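Local structure of THB11 (Chlamydomonas reinhardtii, 6TD7) at residues 63-68 against 117-122. The protein is a truncated hemoglobin whose globin domain binds heme, with cyanide held in the ligand pocket, and is possibly linked to nitrite reduction. Residues are numbered along the deposited sequence; the frame is centred on the assembly and turned at random.
Sequences WLFGPP and GEVMRR
The guanidinium of Arg-122 lies between the indole of Trp-63 on one face and CA of Pro-68 over the opposite one, while the carbonyl oxygens of Gly-66 and Pro-67 meet it near its edge, that of Pro-67 somewhat out of the plane. The cation-pi contact with the tryptophan is off-centre: CZ of Arg-122 sits 4.3 Å from the centroid of the five-membered ring of Trp-63, and the two planes are inclined by 43°. At the edge of the indole, in its plane, comes the backbone O of Arg-122, 3.7 Å from CH2 of Trp-63. The indole NE1 and, more weakly, Arg-122 NH2 both donate to the carbonyl of Val-70. The arginine of one helix thus reaches carbonyls at and just beyond the end of another, with its main bond in the turn. Its NH2 gives a bond of 2.8 Å to Pro-67 O, in the carbonyl plane but tilted 24° from the guanidinium plane; NH1 adds weak bonds to the oxygens of Leu-64, Gly-66 and Pro-67. In this all-helical truncated globin, helix 113-123 thereby binds the turn that follows helix 50-64. A bend at chi3 turns the long side chain toward these carbonyls, and its CB rests 3.8 Å from CD1 of Leu-64. A leucine in place of Arg-122 would probably leave the Pro-67 carbonyl without its charged donor and the turn less firmly held. Beside the polar end, Val-119 divides its two methyls: CG1 meets CD2 of Leu-64 at 3.8 Å, whereas CG2 reaches CE1 of Phe-65 at 3.9 Å. With CG anti to its backbone nitrogen (chi1 179°), Leu-64 carries its methyls to Val-119. The side chain of Leu-64 is about 7 Å from the heme, and together with Phe-65 it also packs on Phe-102 of helix 92-108.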
loop_
_atom_site.group_PDB
_atom_site.type_symbol
_atom_site.label_atom_id
_atom_site.label_comp_id
_atom_site.label_asym_id
_atom_site.label_seq_id
_atom_site.Cartn_x
_atom_site.Cartn_y
_atom_site.Cartn_z
ATOM N N TRP A 63 -6.958 -4.535 7.132
ATOM C CA TRP A 63 -6.508 -5.922 7.140
ATOM C C TRP A 63 -5.016 -6.014 7.441
ATOM O O TRP A 63 -4.576 -6.869 8.219
ATOM C CB TRP A 63 -6.808 -6.580 5.789
ATOM C CG TRP A 63 -6.038 -7.860 5.553
ATOM C CD1 TRP A 63 -6.391 -9.109 5.968
ATOM C CD2 TRP A 63 -4.792 -8.009 4.850
ATOM N NE1 TRP A 63 -5.449 -10.026 5.572
ATOM C CE2 TRP A 63 -4.459 -9.379 4.882
ATOM C CE3 TRP A 63 -3.931 -7.119 4.194
ATOM C CZ2 TRP A 63 -3.296 -9.882 4.291
ATOM C CZ3 TRP A 63 -2.777 -7.620 3.603
ATOM C CH2 TRP A 63 -2.473 -8.990 3.654
ATOM N N LEU A 64 -4.231 -5.123 6.836
ATOM C CA LEU A 64 -2.778 -5.226 6.914
ATOM C C LEU A 64 -2.280 -5.135 8.349
ATOM O O LEU A 64 -1.382 -5.886 8.747
ATOM C CB LEU A 64 -2.146 -4.130 6.063
ATOM C CG LEU A 64 -0.623 -4.053 6.046
ATOM C CD1 LEU A 64 -0.027 -5.233 5.327
ATOM C CD2 LEU A 64 -0.210 -2.756 5.383
ATOM N N PHE A 65 -2.820 -4.207 9.134
ATOM C CA PHE A 65 -2.426 -4.070 10.530
ATOM C C PHE A 65 -3.323 -4.867 11.466
ATOM O O PHE A 65 -3.214 -4.726 12.690
ATOM C CB PHE A 65 -2.404 -2.594 10.923
ATOM C CG PHE A 65 -1.284 -1.822 10.284
ATOM C CD1 PHE A 65 -0.014 -1.838 10.831
ATOM C CD2 PHE A 65 -1.498 -1.099 9.123
ATOM C CE1 PHE A 65 1.017 -1.132 10.240
ATOM C CE2 PHE A 65 -0.469 -0.400 8.527
ATOM C CZ PHE A 65 0.786 -0.414 9.087
ATOM N N GLY A 66 -4.176 -5.727 10.923
ATOM C CA GLY A 66 -5.077 -6.516 11.721
ATOM C C GLY A 66 -4.467 -7.832 12.148
ATOM O O GLY A 66 -3.254 -8.052 12.055
ATOM N N PRO A 67 -5.309 -8.736 12.634
ATOM C CA PRO A 67 -4.836 -10.058 13.064
ATOM C C PRO A 67 -4.014 -10.741 11.987
ATOM O O PRO A 67 -4.256 -10.550 10.786
ATOM C CB PRO A 67 -6.143 -10.819 13.335
ATOM C CG PRO A 67 -7.110 -9.756 13.722
ATOM C CD PRO A 67 -6.746 -8.545 12.899
ATOM N N PRO A 68 -3.041 -11.563 12.381
ATOM C CA PRO A 68 -2.223 -12.268 11.391
ATOM C C PRO A 68 -2.981 -13.411 10.736
ATOM O O PRO A 68 -4.012 -13.876 11.226
ATOM C CB PRO A 68 -1.053 -12.802 12.226
ATOM C CG PRO A 68 -1.685 -13.084 13.544
ATOM C CD PRO A 68 -2.677 -11.952 13.758
ATOM N N GLY A 117 9.389 -5.194 8.807
ATOM C CA GLY A 117 9.554 -6.388 7.998
ATOM C C GLY A 117 8.317 -7.262 8.012
ATOM O O GLY A 117 7.918 -7.813 6.983
ATOM N N GLU A 118 7.687 -7.394 9.180
ATOM C CA GLU A 118 6.451 -8.161 9.286
ATOM C C GLU A 118 5.361 -7.583 8.394
ATOM O O GLU A 118 4.702 -8.314 7.644
ATOM C CB GLU A 118 6.003 -8.183 10.748
ATOM C CG GLU A 118 4.705 -8.916 11.028
ATOM C CD GLU A 118 4.305 -8.797 12.485
ATOM O OE1 GLU A 118 5.169 -8.412 13.301
ATOM O OE2 GLU A 118 3.134 -9.073 12.816
ATOM N N VAL A 119 5.157 -6.264 8.460
ATOM C CA VAL A 119 4.152 -5.603 7.629
ATOM C C VAL A 119 4.503 -5.736 6.150
ATOM O O VAL A 119 3.644 -6.059 5.320
ATOM C CB VAL A 119 4.014 -4.125 8.039
ATOM C CG1 VAL A 119 3.123 -3.355 7.067
ATOM C CG2 VAL A 119 3.473 -4.028 9.447
ATOM N N MET A 120 5.760 -5.475 5.790
ATOM C CA MET A 120 6.116 -5.537 4.373
ATOM C C MET A 120 6.017 -6.961 3.829
ATOM O O MET A 120 5.714 -7.142 2.644
ATOM C CB MET A 120 7.519 -4.974 4.140
ATOM C CG MET A 120 7.681 -3.505 4.514
ATOM S SD MET A 120 6.313 -2.446 3.999
ATOM C CE MET A 120 6.439 -2.600 2.218
ATOM N N ARG A 121 6.258 -7.983 4.656
ATOM C CA ARG A 121 6.095 -9.353 4.178
ATOM C C ARG A 121 4.635 -9.669 3.878
ATOM O O ARG A 121 4.344 -10.440 2.958
ATOM C CB ARG A 121 6.657 -10.352 5.191
ATOM C CG ARG A 121 8.155 -10.588 5.042
ATOM C CD ARG A 121 8.664 -11.737 5.923
ATOM N NE ARG A 121 8.409 -11.479 7.335
ATOM C CZ ARG A 121 9.221 -10.798 8.139
ATOM N NH1 ARG A 121 10.363 -10.295 7.686
ATOM N NH2 ARG A 121 8.878 -10.613 9.404
ATOM N N ARG A 122 3.706 -9.079 4.633
ATOM C CA ARG A 122 2.292 -9.274 4.348
ATOM C C ARG A 122 1.880 -8.592 3.051
ATOM O O ARG A 122 0.966 -9.060 2.363
ATOM C CB ARG A 122 1.451 -8.724 5.495
ATOM C CG ARG A 122 0.954 -9.761 6.458
ATOM C CD ARG A 122 -0.145 -9.182 7.329
ATOM N NE ARG A 122 -1.293 -10.076 7.381
ATOM C CZ ARG A 122 -2.313 -9.934 8.217
ATOM N NH1 ARG A 122 -2.331 -8.927 9.083
ATOM N NH2 ARG A 122 -3.309 -10.810 8.185
#